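Local coordinates for protein NH(3)-dependent NAD(+) synthetase (Francisella tularensis subsp. holarctica LVS, PDB 3FIU) that belongs to the NAD synthase family of the HUP clan, a homodimeric alpha/beta protein seen here with adenosine monophosphate, pyrophosphate and magnesium, at residues A[126-131]-A[137-142]; A[71-76]-A[184-189]. All blocks are in the same frame, centred on the assembly; numbering follows the deposited sequence. Where two conformers were deposited one is given.

Contact 1 (A[126-131]-A[137-142]). With AMP (adenosine monophosphate), chain G.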
loop_
_atom_site.group_PDB
_atom_site.type_symbol
_atom_site.label_atom_id
_atom_site.label_comp_id
_atom_site.label_asym_id
_atom_site.label_seq_id
_atom_site.Cartn_x
_atom_site.Cartn_y
_atom_site.Cartn_z
ATOM N N MET A 126 0.602 -0.979 -8.428
ATOM C CA MET A 126 1.976 -0.850 -8.927
ATOM C C MET A 126 1.999 -0.122 -10.275
ATOM O O MET A 126 2.784 0.793 -10.472
ATOM C CB MET A 126 2.630 -2.224 -9.082
ATOM C CG MET A 126 3.027 -2.868 -7.727
ATOM S SD MET A 126 3.925 -4.406 -7.888
ATOM C CE MET A 126 5.312 -3.920 -8.926
ATOM N N TYR A 127 1.129 -0.540 -11.192
ATOM C CA TYR A 127 1.023 0.140 -12.488
ATOM C C TYR A 127 0.749 1.614 -12.339
ATOM O O TYR A 127 1.426 2.445 -12.953
ATOM C CB TYR A 127 -0.051 -0.511 -13.374
ATOM C CG TYR A 127 0.431 -1.794 -13.959
ATOM C CD1 TYR A 127 1.330 -1.800 -15.040
ATOM C CD2 TYR A 127 0.004 -3.021 -13.433
ATOM C CE1 TYR A 127 1.778 -3.004 -15.584
ATOM C CE2 TYR A 127 0.440 -4.202 -13.952
ATOM C CZ TYR A 127 1.346 -4.186 -15.018
ATOM O OH TYR A 127 1.767 -5.378 -15.497
ATOM N N LEU A 128 -0.286 1.942 -11.574
ATOM C CA LEU A 128 -0.662 3.331 -11.321
ATOM C C LEU A 128 0.457 4.197 -10.772
ATOM O O LEU A 128 0.664 5.317 -11.264
ATOM C CB LEU A 128 -1.888 3.406 -10.389
ATOM C CG LEU A 128 -3.153 2.835 -11.053
ATOM C CD1 LEU A 128 -4.194 2.577 -9.992
ATOM C CD2 LEU A 128 -3.677 3.776 -12.136
ATOM N N TYR A 129 1.154 3.694 -9.757
ATOM C CA TYR A 129 2.303 4.376 -9.156
ATOM C C TYR A 129 3.543 4.437 -10.062
ATOM O O TYR A 129 4.271 5.393 -9.999
ATOM C CB TYR A 129 2.621 3.770 -7.759
ATOM C CG TYR A 129 1.699 4.416 -6.738
ATOM C CD1 TYR A 129 0.466 3.825 -6.400
ATOM C CD2 TYR A 129 1.990 5.699 -6.239
ATOM C CE1 TYR A 129 -0.425 4.476 -5.527
ATOM C CE2 TYR A 129 1.138 6.335 -5.375
ATOM C CZ TYR A 129 -0.075 5.732 -5.018
ATOM O OH TYR A 129 -0.940 6.403 -4.155
ATOM N N ALA A 130 3.792 3.406 -10.870
ATOM C CA ALA A 130 4.864 3.480 -11.879
ATOM C C ALA A 130 4.587 4.618 -12.862
ATOM O O ALA A 130 5.502 5.398 -13.210
ATOM C CB ALA A 130 5.003 2.148 -12.648
ATOM N N TYR A 131 3.342 4.702 -13.343
ATOM C CA TYR A 131 2.970 5.807 -14.247
ATOM C C TYR A 131 3.089 7.164 -13.547
ATOM O O TYR A 131 3.712 8.098 -14.061
ATOM C CB TYR A 131 1.533 5.641 -14.783
ATOM C CG TYR A 131 1.210 6.696 -15.827
ATOM C CD1 TYR A 131 1.463 6.465 -17.175
ATOM C CD2 TYR A 131 0.702 7.942 -15.451
ATOM C CE1 TYR A 131 1.196 7.446 -18.136
ATOM C CE2 TYR A 131 0.434 8.930 -16.402
ATOM C CZ TYR A 131 0.703 8.674 -17.747
ATOM O OH TYR A 131 0.435 9.644 -18.705
ATOM N N ARG A 137 2.279 12.547 -11.606
ATOM C CA ARG A 137 0.837 12.573 -11.372
ATOM C C ARG A 137 0.522 12.130 -9.969
ATOM O O ARG A 137 1.363 11.514 -9.320
ATOM C CB ARG A 137 0.107 11.611 -12.331
ATOM C CG ARG A 137 0.388 11.870 -13.832
ATOM C CD ARG A 137 -0.116 13.237 -14.326
ATOM N NE ARG A 137 0.223 13.415 -15.743
ATOM C CZ ARG A 137 -0.497 12.934 -16.756
ATOM N NH1 ARG A 137 -1.645 12.280 -16.525
ATOM N NH2 ARG A 137 -0.088 13.128 -18.011
ATOM N N ILE A 138 -0.689 12.407 -9.503
ATOM C CA ILE A 138 -1.175 11.720 -8.303
ATOM C C ILE A 138 -2.222 10.660 -8.642
ATOM O O ILE A 138 -2.929 10.800 -9.630
ATOM C CB ILE A 138 -1.660 12.670 -7.199
ATOM C CG1 ILE A 138 -2.765 13.628 -7.699
ATOM C CG2 ILE A 138 -0.477 13.419 -6.658
ATOM C CD1 ILE A 138 -3.416 14.445 -6.527
ATOM N N VAL A 139 -2.295 9.607 -7.822
ATOM C CA VAL A 139 -3.165 8.466 -8.091
ATOM C C VAL A 139 -4.502 8.697 -7.417
ATOM O O VAL A 139 -4.594 8.822 -6.180
ATOM C CB VAL A 139 -2.546 7.130 -7.547
ATOM C CG1 VAL A 139 -3.530 5.966 -7.758
ATOM C CG2 VAL A 139 -1.227 6.858 -8.211
ATOM N N ILE A 140 -5.551 8.748 -8.226
ATOM C CA ILE A 140 -6.905 8.887 -7.701
ATOM C C ILE A 140 -7.462 7.535 -7.292
ATOM O O ILE A 140 -7.596 6.628 -8.143
ATOM C CB ILE A 140 -7.844 9.472 -8.748
ATOM C CG1 ILE A 140 -7.399 10.884 -9.126
ATOM C CG2 ILE A 140 -9.310 9.428 -8.178
ATOM C CD1 ILE A 140 -8.226 11.541 -10.210
ATOM N N GLY A 141 -7.795 7.382 -6.008
ATOM C CA GLY A 141 -8.481 6.184 -5.528
ATOM C C GLY A 141 -9.991 6.377 -5.640
ATOM O O GLY A 141 -10.490 7.487 -5.503
ATOM N N THR A 142 -10.712 5.290 -5.913
ATOM C CA THR A 142 -12.129 5.407 -6.305
ATOM C C THR A 142 -13.111 4.966 -5.216
ATOM O O THR A 142 -14.322 4.942 -5.457
ATOM C CB THR A 142 -12.425 4.581 -7.562
ATOM O OG1 THR A 142 -12.243 3.206 -7.254
ATOM C CG2 THR A 142 -11.509 4.997 -8.748
HETATM P P AMP G . -13.975 -2.494 -7.482
HETATM O O1P AMP G . -14.574 -1.491 -6.513
HETATM O O2P AMP G . -13.223 -3.622 -6.757
HETATM O O3P AMP G . -14.815 -2.989 -8.607
HETATM O "O5'" AMP G . -12.718 -1.735 -8.184
HETATM C "C5'" AMP G . -11.867 -0.896 -7.376
HETATM C "C4'" AMP G . -10.991 -0.076 -8.306
HETATM O "O4'" AMP G . -9.921 -0.863 -8.846
HETATM C "C3'" AMP G . -11.722 0.427 -9.544
HETATM O "O3'" AMP G . -12.466 1.587 -9.196
HETATM C "C2'" AMP G . -10.561 0.734 -10.484
HETATM O "O2'" AMP G . -9.998 2.038 -10.219
HETATM C "C1'" AMP G . -9.553 -0.365 -10.136
HETATM N N9 AMP G . -9.718 -1.482 -11.094
HETATM C C8 AMP G . -10.405 -2.640 -10.902
HETATM N N7 AMP G . -10.354 -3.431 -12.007
HETATM C C5 AMP G . -9.645 -2.745 -12.936
HETATM C C6 AMP G . -9.199 -3.013 -14.316
HETATM N N6 AMP G . -9.562 -4.154 -14.948
HETATM N N1 AMP G . -8.455 -2.050 -14.891
HETATM C C2 AMP G . -8.105 -0.892 -14.295
HETATM N N3 AMP G . -8.458 -0.576 -13.018
HETATM C C4 AMP G . -9.214 -1.476 -12.327
#
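Val-139 meets Tyr-129 because its CG1 stands anti to the backbone N (chi1 176°) and CG2 therefore anti to the carbonyl carbon, which sets CG2 over the phenol ring and CG1 beside Leu-128. CG2 of Val-139 sits 3.6 Å from the centroid of the Tyr-129 ring and only 11° off its normal, a CH-pi contact over the middle of the face. CG1 of Val-139 packs 4.0 Å from CB of Leu-128. Bent at chi2, Arg-137 presents one guanidinium face to the ring rim of Tyr-131: CE2 of Tyr-131 lies 3.9 Å above the guanidinium plane, offset from its centre, with the two planes 80° apart. NH1 of Arg-137 is held by Phe-32 O and Thr-57 OG1. The hydroxyls of Tyr-129 and Tyr-131 are bonded outside the two segments, to Asp-162, whose carboxylate also takes the amide of Val-139, and to Thr-57. At the far end of the segment, Thr-142 OG1 lies 2.5 Å from O3' of adenosine monophosphate, a probable hydrogen bond whose proton has another acceptor in reach. The segment axes come within 8.2 Å, nearly antiparallel, as in the helix-to-strand turn of an alpha/beta fold with a parallel sheet, here leading into the nucleotide pocket.

Contact 2 (A[71-76]-A[184-189])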
loop_
_atom_site.group_PDB
_atom_site.type_symbol
_atom_site.label_atom_id
_atom_site.label_comp_id
_atom_site.label_asym_id
_atom_site.label_seq_id
_atom_site.Cartn_x
_atom_site.Cartn_y
_atom_site.Cartn_z
ATOM N N MET A 71 -13.657 -3.894 -20.182
ATOM C CA MET A 71 -12.606 -3.188 -20.890
ATOM C C MET A 71 -13.210 -2.287 -21.963
ATOM O O MET A 71 -12.780 -1.145 -22.117
ATOM C CB MET A 71 -11.611 -4.148 -21.536
ATOM C CG MET A 71 -10.432 -3.445 -22.208
ATOM S SD MET A 71 -9.488 -4.575 -23.254
ATOM C CE MET A 71 -10.546 -4.524 -24.672
ATOM N N GLN A 72 -14.196 -2.812 -22.709
ATOM C CA GLN A 72 -14.822 -2.028 -23.800
ATOM C C GLN A 72 -15.536 -0.778 -23.296
ATOM O O GLN A 72 -15.438 0.289 -23.905
ATOM C CB GLN A 72 -15.748 -2.906 -24.681
ATOM C CG GLN A 72 -14.991 -4.076 -25.311
ATOM C CD GLN A 72 -15.842 -4.997 -26.159
ATOM O OE1 GLN A 72 -15.490 -5.272 -27.306
ATOM N NE2 GLN A 72 -16.935 -5.521 -25.593
ATOM N N ASP A 73 -16.232 -0.914 -22.165
ATOM C CA ASP A 73 -16.922 0.234 -21.556
ATOM C C ASP A 73 -15.938 1.291 -21.063
ATOM O O ASP A 73 -16.173 2.489 -21.210
ATOM C CB ASP A 73 -17.800 -0.230 -20.396
ATOM C CG ASP A 73 -19.065 -0.955 -20.851
ATOM O OD1 ASP A 73 -19.726 -1.589 -19.973
ATOM O OD2 ASP A 73 -19.382 -0.926 -22.061
ATOM N N ALA A 74 -14.843 0.839 -20.451
ATOM C CA ALA A 74 -13.784 1.781 -20.028
ATOM C C ALA A 74 -13.214 2.539 -21.246
ATOM O O ALA A 74 -12.983 3.745 -21.199
ATOM C CB ALA A 74 -12.676 1.025 -19.301
ATOM N N LEU A 75 -12.949 1.791 -22.319
ATOM C CA LEU A 75 -12.450 2.378 -23.567
ATOM C C LEU A 75 -13.445 3.371 -24.126
ATOM O O LEU A 75 -13.062 4.452 -24.560
ATOM C CB LEU A 75 -12.174 1.295 -24.611
ATOM C CG LEU A 75 -10.788 0.658 -24.600
ATOM C CD1 LEU A 75 -10.709 -0.526 -25.596
ATOM C CD2 LEU A 75 -9.730 1.732 -24.891
ATOM N N GLU A 76 -14.722 3.005 -24.094
ATOM C CA GLU A 76 -15.760 3.927 -24.536
ATOM C C GLU A 76 -15.700 5.266 -23.771
ATOM O O GLU A 76 -15.734 6.346 -24.386
ATOM C CB GLU A 76 -17.150 3.307 -24.426
ATOM C CG GLU A 76 -18.195 4.264 -25.025
ATOM C CD GLU A 76 -19.581 3.686 -25.077
ATOM O OE1 GLU A 76 -19.705 2.450 -25.262
ATOM O OE2 GLU A 76 -20.542 4.466 -24.932
ATOM N N PRO A 184 -21.324 6.708 -19.958
ATOM C CA PRO A 184 -22.103 5.791 -20.803
ATOM C C PRO A 184 -23.112 4.906 -20.076
ATOM O O PRO A 184 -22.845 4.320 -19.003
ATOM C CB PRO A 184 -21.032 4.943 -21.467
ATOM C CG PRO A 184 -19.932 5.916 -21.636
ATOM C CD PRO A 184 -19.894 6.646 -20.313
ATOM N N LYS A 185 -24.278 4.814 -20.703
ATOM C CA LYS A 185 -25.409 4.060 -20.173
ATOM C C LYS A 185 -25.096 2.672 -19.615
ATOM O O LYS A 185 -25.617 2.322 -18.553
ATOM C CB LYS A 185 -26.488 3.964 -21.256
ATOM C CG LYS A 185 -27.707 3.172 -20.850
ATOM C CD LYS A 185 -28.781 3.226 -21.943
ATOM C CE LYS A 185 -29.971 2.306 -21.623
ATOM N NZ LYS A 185 -30.625 2.696 -20.325
ATOM N N ASN A 186 -24.302 1.852 -20.325
ATOM C CA ASN A 186 -23.996 0.513 -19.788
ATOM C C ASN A 186 -23.274 0.521 -18.448
ATOM O O ASN A 186 -23.472 -0.386 -17.628
ATOM C CB ASN A 186 -23.219 -0.375 -20.754
ATOM C CG ASN A 186 -23.358 -1.834 -20.396
ATOM O OD1 ASN A 186 -24.469 -2.348 -20.320
ATOM N ND2 ASN A 186 -22.255 -2.492 -20.111
ATOM N N ILE A 187 -22.462 1.551 -18.228
ATOM C CA ILE A 187 -21.755 1.712 -16.943
ATOM C C ILE A 187 -22.762 2.102 -15.857
ATOM O O ILE A 187 -22.729 1.554 -14.748
ATOM C CB ILE A 187 -20.642 2.742 -17.075
ATOM C CG1 ILE A 187 -19.592 2.211 -18.090
ATOM C CG2 ILE A 187 -19.984 3.064 -15.694
ATOM C CD1 ILE A 187 -18.498 3.243 -18.420
ATOM N N LEU A 188 -23.667 3.028 -16.192
ATOM C CA LEU A 188 -24.770 3.397 -15.286
ATOM C C LEU A 188 -25.617 2.190 -14.881
ATOM O O LEU A 188 -26.040 2.089 -13.745
ATOM C CB LEU A 188 -25.675 4.477 -15.918
ATOM C CG LEU A 188 -25.071 5.884 -16.161
ATOM C CD1 LEU A 188 -26.090 6.837 -16.787
ATOM C CD2 LEU A 188 -24.481 6.495 -14.877
ATOM N N ASP A 189 -25.875 1.296 -15.829
ATOM C CA ASP A 189 -26.876 0.242 -15.641
ATOM C C ASP A 189 -26.336 -1.076 -15.121
ATOM O O ASP A 189 -27.124 -1.907 -14.640
ATOM C CB ASP A 189 -27.630 -0.026 -16.959
ATOM C CG ASP A 189 -28.482 1.150 -17.398
ATOM O OD1 ASP A 189 -28.612 2.136 -16.644
ATOM O OD2 ASP A 189 -29.012 1.103 -18.529
#
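Two helical segments meet here, with Asp-73 facing Ile-187 at a CA-CA distance of 6.8 Å and Glu-76 facing Pro-184, the N-cap residue of helix 185-189, at 7.6 Å. The polar link is one hydrogen bond, from ND2 of Asn-186 to OD1 of Asp-73, 2.7 Å long with an N-H...O angle of 163°. It is well formed at both ends: OD1 receives it through its syn lone pair and lies almost in the amide plane, although the carboxylate and amide planes are turned 65° apart. With CG of Asn-186 anti to its own backbone N (chi1 -160°), this torsion carries the amide across to the carboxylate. OD1 also forms a salt bridge with Lys-190, while OD2 takes a hydrogen bond from Gln-69, so three residues grip this carboxylate and probably favour its charged form. Beside the polar pair, CG1 of Ile-187 packs 3.8 Å from CB of Asp-73, and its CD1 reaches the carbonyl O of Asp-73 at 3.7 Å. The outstretched Glu-76 and the proline ring lie alongside each other, pointing opposite ways, with OE2 of Glu-76 3.5 Å from CB of Pro-184 in plain van der Waals contact. Ile-187 also packs on Ile-40 and Ala-43 of helix 40-51, whereas Ala-74 and Leu-75 rest on Ile-60 of strand 56-60, placing helix 68-81 between the sheet and helix 185-189.

How the contacts relate
The centres of contacts 1 and 2 lie 21 Å apart, and their nearest atoms, about 11 Å apart, do not touch. Along the chain the order is 71-76, 126-131, 137-142, 184-189, so contact 2 joins distant parts of the sequence around the shorter connection of contact 1. Their common framework is the parallel sheet, in the order 84-87, 56-60, 31-35, 137-139: contact 1 includes strand 137-139, outermost within this chain, while helix 68-81 of contact 2 packs on strands 56-60 and 84-87. Helix 40-51 packs against segment 137-142 and helix 185-189. Contact 1 adjoins the second subunit. Both contacts border the bound ligands: Thr-142 touches adenosine monophosphate, and the side chain of Ile-187 is about 7 Å from pyrophosphate.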